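Protein BIM1 (Saccharomyces cerevisiae, PDB 2QJX) binds microtubules and tracks their plus ends as the budding-yeast member of the EB1 (MAPRE) family, represented here by its calponin-homology domain. Local coordinates at residues 13-18 and 97-102; 41-46 and 70-75. All coordinates share one frame; numbering follows the deposited sequence.

Interaction 1: 13-18 and 97-102; sequences TELLTW and DNLEFL
Leu15 packs tip to tip against Leu102 and crosses Leu99 at about a right angle. Its CB lies 3.9 Å from Leu102 CD2. Its CD1 methyl touches both leucines of the other helix: Leu15 CD1 is 3.8 Å from Leu99 CD1 and 4.0 Å from Leu102 CD2. CG of Leu15 stands beside the backbone N (chi1 -81°), and from there CD1 reaches both partners. In Leu102, CG is anti to the backbone N (chi1 -176°), which carries the branch across to segment 13-18. One methyl, CD2, then meets Leu15, while the other, CD1, turns to Trp18. The indole takes Leu102 CD1 at its edge, near the ring plane, with 4.2 Å between Trp18 CZ3 and that methyl.

The two segments belong to helix 12-23, the first of the chain, and helix 95-112, both part of the all-helical calponin-homology fold. Their axes approach to 11.1 Å and are inclined at 60°, so the leucine side chains must span a wide gap. No hydrogen bond crosses it. Within helix 12-23, Thr13 O accepts from Thr17 N and, from the opposite face of its plane, from Thr17 OG1 at 3.0 Å. Further along helix 95-112, Lys106 makes a cation-pi contact with Trp18, and Trp109 meets the same indole edge-to-face. Ile30, from a loop, touches both Leu102 and Asn98, and Asn98 OD1 is hydrogen-bonded to Tyr39 OH.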
# COMPACT_ATOMS: atom_id res chain seq x y z
N THR A 13 3.58 -11.09 11.53
CA THR A 13 2.40 -11.94 11.47
C THR A 13 1.12 -11.17 11.78
O THR A 13 0.09 -11.38 11.14
CB THR A 13 2.52 -13.12 12.44
OG1 THR A 13 3.73 -13.85 12.16
CG2 THR A 13 1.33 -14.06 12.29
N GLU A 14 1.20 -10.28 12.77
CA GLU A 14 0.05 -9.47 13.16
C GLU A 14 -0.30 -8.47 12.06
O GLU A 14 -1.48 -8.27 11.75
CB GLU A 14 0.36 -8.70 14.45
CG GLU A 14 1.01 -9.54 15.54
CD GLU A 14 1.33 -8.73 16.78
OE1 GLU A 14 0.39 -8.41 17.54
OE2 GLU A 14 2.52 -8.41 16.99
N LEU A 15 0.72 -7.85 11.48
CA LEU A 15 0.50 -6.88 10.41
C LEU A 15 -0.05 -7.54 9.16
O LEU A 15 -1.01 -7.05 8.56
CB LEU A 15 1.80 -6.16 10.05
CG LEU A 15 2.25 -4.99 10.93
CD1 LEU A 15 3.53 -4.41 10.36
CD2 LEU A 15 1.15 -3.93 10.97
N LEU A 16 0.57 -8.64 8.74
CA LEU A 16 0.12 -9.34 7.55
C LEU A 16 -1.33 -9.77 7.67
O LEU A 16 -2.10 -9.62 6.73
CB LEU A 16 1.01 -10.56 7.25
CG LEU A 16 2.33 -10.24 6.53
CD1 LEU A 16 3.11 -11.52 6.27
CD2 LEU A 16 2.02 -9.54 5.21
N THR A 17 -1.70 -10.30 8.83
CA THR A 17 -3.07 -10.74 9.04
C THR A 17 -4.01 -9.54 8.90
O THR A 17 -5.06 -9.64 8.28
CB THR A 17 -3.23 -11.39 10.43
OG1 THR A 17 -2.50 -12.63 10.46
CG2 THR A 17 -4.70 -11.66 10.74
N TRP A 18 -3.60 -8.40 9.47
CA TRP A 18 -4.40 -7.18 9.39
C TRP A 18 -4.56 -6.75 7.94
O TRP A 18 -5.66 -6.49 7.48
CB TRP A 18 -3.73 -6.04 10.16
CG TRP A 18 -4.35 -4.69 9.90
CD1 TRP A 18 -5.54 -4.22 10.39
CD2 TRP A 18 -3.82 -3.65 9.08
NE1 TRP A 18 -5.78 -2.95 9.92
CE2 TRP A 18 -4.74 -2.57 9.12
CE3 TRP A 18 -2.66 -3.51 8.31
CZ2 TRP A 18 -4.53 -1.38 8.42
CZ3 TRP A 18 -2.45 -2.32 7.61
CH2 TRP A 18 -3.38 -1.27 7.68
N ASP A 97 12.73 -2.65 5.87
CA ASP A 97 12.23 -1.38 5.34
C ASP A 97 10.71 -1.40 5.14
O ASP A 97 10.01 -0.46 5.49
CB ASP A 97 12.92 -1.06 4.02
CG ASP A 97 14.44 -1.04 4.15
OD1 ASP A 97 14.99 -0.01 4.58
OD2 ASP A 97 15.07 -2.06 3.82
N ASN A 98 10.22 -2.49 4.56
CA ASN A 98 8.79 -2.62 4.31
C ASN A 98 8.01 -2.84 5.60
O ASN A 98 6.87 -2.39 5.73
CB ASN A 98 8.55 -3.75 3.32
CG ASN A 98 8.89 -3.33 1.91
OD1 ASN A 98 8.16 -2.56 1.30
ND2 ASN A 98 10.01 -3.83 1.39
N LEU A 99 8.62 -3.53 6.55
CA LEU A 99 7.98 -3.76 7.84
C LEU A 99 7.69 -2.40 8.47
O LEU A 99 6.57 -2.12 8.91
CB LEU A 99 8.89 -4.56 8.77
CG LEU A 99 8.33 -4.72 10.19
CD1 LEU A 99 7.13 -5.66 10.17
CD2 LEU A 99 9.40 -5.25 11.12
N GLU A 100 8.71 -1.55 8.49
CA GLU A 100 8.59 -0.22 9.08
C GLU A 100 7.58 0.68 8.37
O GLU A 100 6.83 1.40 9.02
CB GLU A 100 9.96 0.48 9.10
CG GLU A 100 10.94 -0.12 10.09
CD GLU A 100 12.31 0.54 10.04
OE1 GLU A 100 12.38 1.78 9.93
OE2 GLU A 100 13.33 -0.19 10.12
N PHE A 101 7.56 0.62 7.04
CA PHE A 101 6.62 1.45 6.30
C PHE A 101 5.19 0.98 6.53
O PHE A 101 4.28 1.79 6.70
CB PHE A 101 6.96 1.42 4.80
CG PHE A 101 6.29 2.51 4.01
CD1 PHE A 101 6.59 3.85 4.24
CD2 PHE A 101 5.34 2.20 3.03
CE1 PHE A 101 5.96 4.86 3.53
CE2 PHE A 101 4.71 3.20 2.31
CZ PHE A 101 5.02 4.54 2.56
N LEU A 102 4.98 -0.33 6.55
CA LEU A 102 3.65 -0.88 6.78
C LEU A 102 3.17 -0.53 8.19
O LEU A 102 1.99 -0.26 8.40
CB LEU A 102 3.64 -2.40 6.59
CG LEU A 102 2.28 -3.08 6.72
CD1 LEU A 102 1.31 -2.51 5.68
CD2 LEU A 102 2.44 -4.58 6.53

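Interaction 2: 41-46 and 70-75; sequences QIMDSI and KILQSC
Apolar packing joins the two helices, and Met43, modelled as selenomethionine, supplies all of it from segment 41-46. Its CG lies 3.7 Å from Leu72 CD1, where the two side chains cross at about a right angle. The chain then bends at chi2 (-60°) and again at chi3 (-88°). This folding brings the terminal methyl back to Cys75, with Met43 CE 3.9 Å from Cys75 SG. Met43 CB is equally near that sulfur, so Cys75 SG meets both the root and the end of the same side chain.

Hydrogen bonding stays within each helix or goes to other parts of the domain. Ser74 OG and Ser74 N both bond Lys70 O, from opposite faces of its plane. On the other helix, Asp44 OD2 forms a salt bridge with Arg123 and a hydrogen bond with Tyr118 OH, while Gln41 bonds Arg124, Tyr118 and Pro120. These bonds tie helix 37-47 to the C-terminal part of the chain.

Between these segments only carbon atoms of Met43 meet Leu72 CD1 and Cys75 SG. With no hydrogen bond or salt bridge between them, their direct contact rests on van der Waals packing and burial of apolar groups rather than on polar pairing.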
# COMPACT_ATOMS: atom_id res chain seq x y z
N GLN A 41 -3.18 0.98 -2.27
CA GLN A 41 -4.57 0.72 -1.91
C GLN A 41 -4.91 1.05 -0.46
O GLN A 41 -6.06 1.35 -0.15
CB GLN A 41 -4.99 -0.71 -2.23
CG GLN A 41 -6.48 -0.92 -1.97
CD GLN A 41 -7.09 -2.03 -2.78
OE1 GLN A 41 -6.48 -3.07 -2.99
NE2 GLN A 41 -8.33 -1.83 -3.22
N ILE A 42 -3.93 0.98 0.44
CA ILE A 42 -4.22 1.35 1.81
C ILE A 42 -4.57 2.84 1.77
O ILE A 42 -5.53 3.29 2.40
CB ILE A 42 -3.02 1.15 2.75
CG1 ILE A 42 -2.77 -0.35 2.95
CG2 ILE A 42 -3.28 1.81 4.10
CD1 ILE A 42 -1.62 -0.65 3.88
N MSE A 43 -3.79 3.60 1.00
CA MSE A 43 -4.06 5.03 0.88
C MSE A 43 -5.40 5.26 0.18
O MSE A 43 -6.10 6.23 0.48
CB MSE A 43 -2.93 5.72 0.11
CG MSE A 43 -1.59 5.72 0.86
SE MSE A 43 -1.63 6.62 2.58
CE MSE A 43 -1.23 8.42 2.00
N ASP A 44 -5.78 4.37 -0.74
CA ASP A 44 -7.06 4.53 -1.42
C ASP A 44 -8.21 4.31 -0.43
O ASP A 44 -9.22 5.01 -0.48
CB ASP A 44 -7.21 3.55 -2.59
CG ASP A 44 -8.44 3.84 -3.46
OD1 ASP A 44 -8.55 4.98 -3.95
OD2 ASP A 44 -9.29 2.93 -3.65
N SER A 45 -8.05 3.36 0.49
CA SER A 45 -9.12 3.11 1.47
C SER A 45 -9.36 4.35 2.34
O SER A 45 -10.47 4.59 2.80
CB SER A 45 -8.76 1.91 2.36
OG SER A 45 -7.67 2.20 3.22
N ILE A 46 -8.31 5.14 2.54
CA ILE A 46 -8.41 6.35 3.35
C ILE A 46 -8.85 7.59 2.57
O ILE A 46 -9.72 8.34 3.02
CB ILE A 46 -7.05 6.70 4.01
CG1 ILE A 46 -6.56 5.53 4.87
CG2 ILE A 46 -7.21 7.96 4.86
CD1 ILE A 46 -5.16 5.72 5.41
N LYS A 70 5.44 5.83 -7.73
CA LYS A 70 5.25 7.19 -8.19
C LYS A 70 3.80 7.60 -7.90
O LYS A 70 3.52 8.76 -7.57
CB LYS A 70 5.60 7.31 -9.67
CG LYS A 70 7.11 7.20 -9.88
CD LYS A 70 7.55 7.42 -11.31
CE LYS A 70 9.08 7.40 -11.39
NZ LYS A 70 9.60 7.43 -12.78
N ILE A 71 2.89 6.64 -8.00
CA ILE A 71 1.48 6.89 -7.70
C ILE A 71 1.35 7.15 -6.20
O ILE A 71 0.61 8.04 -5.78
CB ILE A 71 0.60 5.68 -8.10
CG1 ILE A 71 0.46 5.61 -9.62
CG2 ILE A 71 -0.79 5.79 -7.44
CD1 ILE A 71 -0.16 4.31 -10.15
N LEU A 72 2.06 6.36 -5.39
CA LEU A 72 2.03 6.53 -3.94
C LEU A 72 2.61 7.88 -3.55
O LEU A 72 2.05 8.61 -2.73
CB LEU A 72 2.83 5.41 -3.25
CG LEU A 72 2.77 5.38 -1.72
CD1 LEU A 72 1.37 4.96 -1.29
CD2 LEU A 72 3.80 4.40 -1.17
N GLN A 73 3.75 8.23 -4.16
CA GLN A 73 4.37 9.51 -3.86
C GLN A 73 3.47 10.67 -4.24
O GLN A 73 3.40 11.66 -3.51
CB GLN A 73 5.72 9.62 -4.57
CG GLN A 73 6.84 8.90 -3.83
CD GLN A 73 8.15 8.90 -4.59
OE1 GLN A 73 9.22 9.14 -4.02
NE2 GLN A 73 8.09 8.61 -5.89
N SER A 74 2.78 10.55 -5.37
CA SER A 74 1.87 11.59 -5.83
C SER A 74 0.72 11.77 -4.85
O SER A 74 0.25 12.89 -4.63
CB SER A 74 1.33 11.26 -7.22
OG SER A 74 2.35 11.42 -8.18
N CYS A 75 0.27 10.67 -4.27
CA CYS A 75 -0.81 10.72 -3.28
C CYS A 75 -0.33 11.50 -2.06
O CYS A 75 -1.04 12.37 -1.56
CB CYS A 75 -1.22 9.30 -2.87
SG CYS A 75 -2.47 9.25 -1.57

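Both interactions are buried and apolar, on opposite sides of the chain's centre and about 17 Å apart between centres. Interaction 1 joins helices 12-23 and 95-112, interaction 2 helices 37-47 and 62-78. Interaction 2 lies nearer the chain's centre, about 7 Å against 11 Å between centres. Interaction 1 buries more surface, with branched leucines and the partly exposed Trp18, whose indole also meets Lys106; interaction 2 uses one bent selenomethionine side chain, a leucine and a thiol. The two contacts meet directly. Phe101 CE2 lies 3.8 Å from Leu72 CD2, Leu102 CD1 3.9 Å from Ile42 CD1, and Trp18 CZ3 packs on Ile42 CD1. The apolar side chains of the four helices join in a shared core.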